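Local coordinates for protein methyl-coenzyme M reductase subunit beta (Methanosarcina barkeri, PDB 1E6Y) that forms part of methyl-coenzyme M reductase I, the nickel F430 enzyme that releases methane from methyl-coenzyme M with coenzyme B as reductant in the last step of methanogenesis, at residues 328-331 / 332-335. Sequence-based numbering, arbitrary orientation.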
ATOM      1  N   LEU E 328     -27.984 -14.864  -7.798  1.00  8.94           N
ATOM      2  CA  LEU E 328     -28.126 -13.449  -7.462  1.00  8.67           C
ATOM      3  C   LEU E 328     -28.259 -12.589  -8.721  1.00  8.47           C
ATOM      4  O   LEU E 328     -29.042 -11.639  -8.752  1.00  9.23           O
ATOM      5  CB  LEU E 328     -26.921 -12.981  -6.635  1.00  8.94           C
ATOM      6  CG  LEU E 328     -27.009 -13.074  -5.106  1.00  8.83           C
ATOM      7  CD1 LEU E 328     -27.508 -14.447  -4.680  1.00  9.88           C
ATOM      8  CD2 LEU E 328     -25.639 -12.784  -4.502  1.00 10.07           C
ATOM      9  N   LEU E 329     -27.520 -12.959  -9.767  1.00  8.92           N
ATOM     10  CA  LEU E 329     -27.577 -12.254 -11.045  1.00  8.70           C
ATOM     11  C   LEU E 329     -28.939 -12.453 -11.698  1.00  9.19           C
ATOM     12  O   LEU E 329     -29.677 -11.494 -11.933  1.00  9.10           O
ATOM     13  CB  LEU E 329     -26.477 -12.768 -11.983  1.00  9.06           C
ATOM     14  CG  LEU E 329     -25.927 -11.832 -13.069  1.00  9.43           C
ATOM     15  CD1 LEU E 329     -24.769 -12.530 -13.768  1.00 10.16           C
ATOM     16  CD2 LEU E 329     -27.000 -11.455 -14.082  1.00 11.10           C
ATOM     17  N   TYR E 330     -29.295 -13.711 -11.927  1.00  9.18           N
ATOM     18  CA  TYR E 330     -30.444 -14.020 -12.759  1.00  9.21           C
ATOM     19  C   TYR E 330     -31.794 -13.889 -12.082  1.00  9.17           C
ATOM     20  O   TYR E 330     -32.763 -13.514 -12.737  1.00  8.99           O
ATOM     21  CB  TYR E 330     -30.275 -15.402 -13.392  1.00  9.46           C
ATOM     22  CG  TYR E 330     -29.229 -15.376 -14.477  1.00 10.03           C
ATOM     23  CD1 TYR E 330     -27.974 -15.944 -14.270  1.00  9.82           C
ATOM     24  CD2 TYR E 330     -29.405 -14.567 -15.598  1.00 10.82           C
ATOM     25  CE1 TYR E 330     -26.914 -15.682 -15.136  1.00 10.37           C
ATOM     26  CE2 TYR E 330     -28.357 -14.298 -16.464  1.00 11.00           C
ATOM     27  CZ  TYR E 330     -27.114 -14.845 -16.225  1.00 10.63           C
ATOM     28  OH  TYR E 330     -26.057 -14.471 -17.018  1.00 10.37           O
ATOM     29  N   PHE E 331     -31.844 -14.059 -10.763  1.00  9.64           N
ATOM     30  CA  PHE E 331     -33.098 -13.797 -10.057  1.00  9.40           C
ATOM     31  C   PHE E 331     -33.521 -12.356 -10.303  1.00 10.11           C
ATOM     32  O   PHE E 331     -34.672 -12.089 -10.657  1.00 10.82           O
ATOM     33  CB  PHE E 331     -32.971 -14.034  -8.546  1.00  9.70           C
ATOM     34  CG  PHE E 331     -34.174 -13.562  -7.773  1.00 10.10           C
ATOM     35  CD1 PHE E 331     -35.360 -14.292  -7.804  1.00 11.42           C
ATOM     36  CD2 PHE E 331     -34.181 -12.302  -7.179  1.00 10.97           C
ATOM     37  CE1 PHE E 331     -36.543 -13.764  -7.276  1.00 11.35           C
ATOM     38  CE2 PHE E 331     -35.357 -11.765  -6.649  1.00 11.53           C
ATOM     39  CZ  PHE E 331     -36.540 -12.498  -6.702  1.00 11.33           C
ATOM     40  N   ASN E 332     -32.572 -11.436 -10.141  1.00  9.89           N
ATOM     41  CA  ASN E 332     -32.853 -10.013 -10.252  1.00  9.40           C
ATOM     42  C   ASN E 332     -32.994  -9.550 -11.695  1.00  9.74           C
ATOM     43  O   ASN E 332     -33.870  -8.744 -12.009  1.00 10.30           O
ATOM     44  CB  ASN E 332     -31.765  -9.214  -9.537  1.00  9.17           C
ATOM     45  CG  ASN E 332     -31.909  -9.283  -8.036  1.00  9.05           C
ATOM     46  OD1 ASN E 332     -32.844  -8.720  -7.473  1.00  8.79           O
ATOM     47  ND2 ASN E 332     -31.072 -10.091  -7.396  1.00  9.09           N
ATOM     48  N   ASP E 333     -32.156 -10.095 -12.574  1.00 10.80           N
ATOM     49  CA  ASP E 333     -32.245  -9.833 -14.007  1.00 10.49           C
ATOM     50  C   ASP E 333     -33.620 -10.245 -14.540  1.00 10.48           C
ATOM     51  O   ASP E 333     -34.330  -9.436 -15.139  1.00 10.16           O
ATOM     52  CB  ASP E 333     -31.138 -10.603 -14.737  1.00  9.82           C
ATOM     53  CG  ASP E 333     -30.943 -10.158 -16.182  1.00 10.38           C
ATOM     54  OD1 ASP E 333     -31.657  -9.249 -16.656  1.00 10.68           O
ATOM     55  OD2 ASP E 333     -30.056 -10.728 -16.849  1.00 10.31           O
ATOM     56  N   ILE E 334     -34.017 -11.480 -14.243  1.00 10.34           N
ATOM     57  CA  ILE E 334     -35.284 -12.022 -14.729  1.00 10.41           C
ATOM     58  C   ILE E 334     -36.484 -11.366 -14.039  1.00 10.91           C
ATOM     59  O   ILE E 334     -37.529 -11.166 -14.664  1.00 11.36           O
ATOM     60  CB  ILE E 334     -35.354 -13.559 -14.532  1.00 11.02           C
ATOM     61  CG1 ILE E 334     -34.226 -14.238 -15.308  1.00 10.95           C
ATOM     62  CG2 ILE E 334     -36.689 -14.098 -15.032  1.00 11.21           C
ATOM     63  CD1 ILE E 334     -34.070 -15.711 -14.978  1.00 11.77           C
ATOM     64  N   LEU E 335     -36.310 -10.974 -12.777  1.00 10.58           N
ATOM     65  CA  LEU E 335     -37.347 -10.246 -12.048  1.00 10.37           C
ATOM     66  C   LEU E 335     -37.665  -8.920 -12.727  1.00 10.60           C
ATOM     67  O   LEU E 335     -38.833  -8.542 -12.843  1.00 11.37           O
ATOM     68  CB  LEU E 335     -36.912  -9.986 -10.600  1.00 10.64           C
ATOM     69  CG  LEU E 335     -37.906  -9.239  -9.705  1.00 11.16           C
ATOM     70  CD1 LEU E 335     -39.165 -10.071  -9.527  1.00 11.45           C
ATOM     71  CD2 LEU E 335     -37.268  -8.943  -8.357  1.00 11.10           C
TER
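Asp333, Ile334 and Leu335 give their backbone N-H groups to the O atoms of Leu329, Tyr330 and Phe331 in consecutive i to i+4 bonds of helix 323-339, but at Leu328 a side chain steps in. There the N of Asn332 stands 3.8 Å from Leu328 O, and its amide ND2 makes the bond instead, at 2.9 Å from that O and nearly straight (170°). Leu328 O lies in the amide plane, ND2 in the carbonyl plane; CG, set beside the backbone N (chi1 -75°), folds the amide back along the helix. Thr307 OG1 also bonds ND2, while Cys344 N bonds OD1, so both ends of the buried amide are engaged. An alanine in place of Asn332 would probably leave Leu328 O without this partner and break the links to Thr307 and Cys344. Asn332 ND2 also lies at the edge of the Phe331 ring, in its plane, 3.8 Å from Phe331 CD2, with the amide almost perpendicular to the ring. Phe331 then runs alongside Leu335, Phe331 CE2 lying 3.8 Å from Leu335 CD2, and both side chains pack on helix 261-274. Around the helix, Ile334 CD1 touches Tyr330 CB at 4.1 Å. Asp333 lies beside Tyr330, carboxylate and ring planes 29° apart, and each hydrogen-bonds separately to the gamma subunit, Tyr330 OH to Thr116 and Asp333 OD2 to Tyr103 OH. OD2 also forms a salt bridge with a basic side chain of another chain, OD1 one with Lys337. The motif is an asparagine i to i+4 side-chain-to-backbone bond in a buried alpha helix between subunit core and gamma.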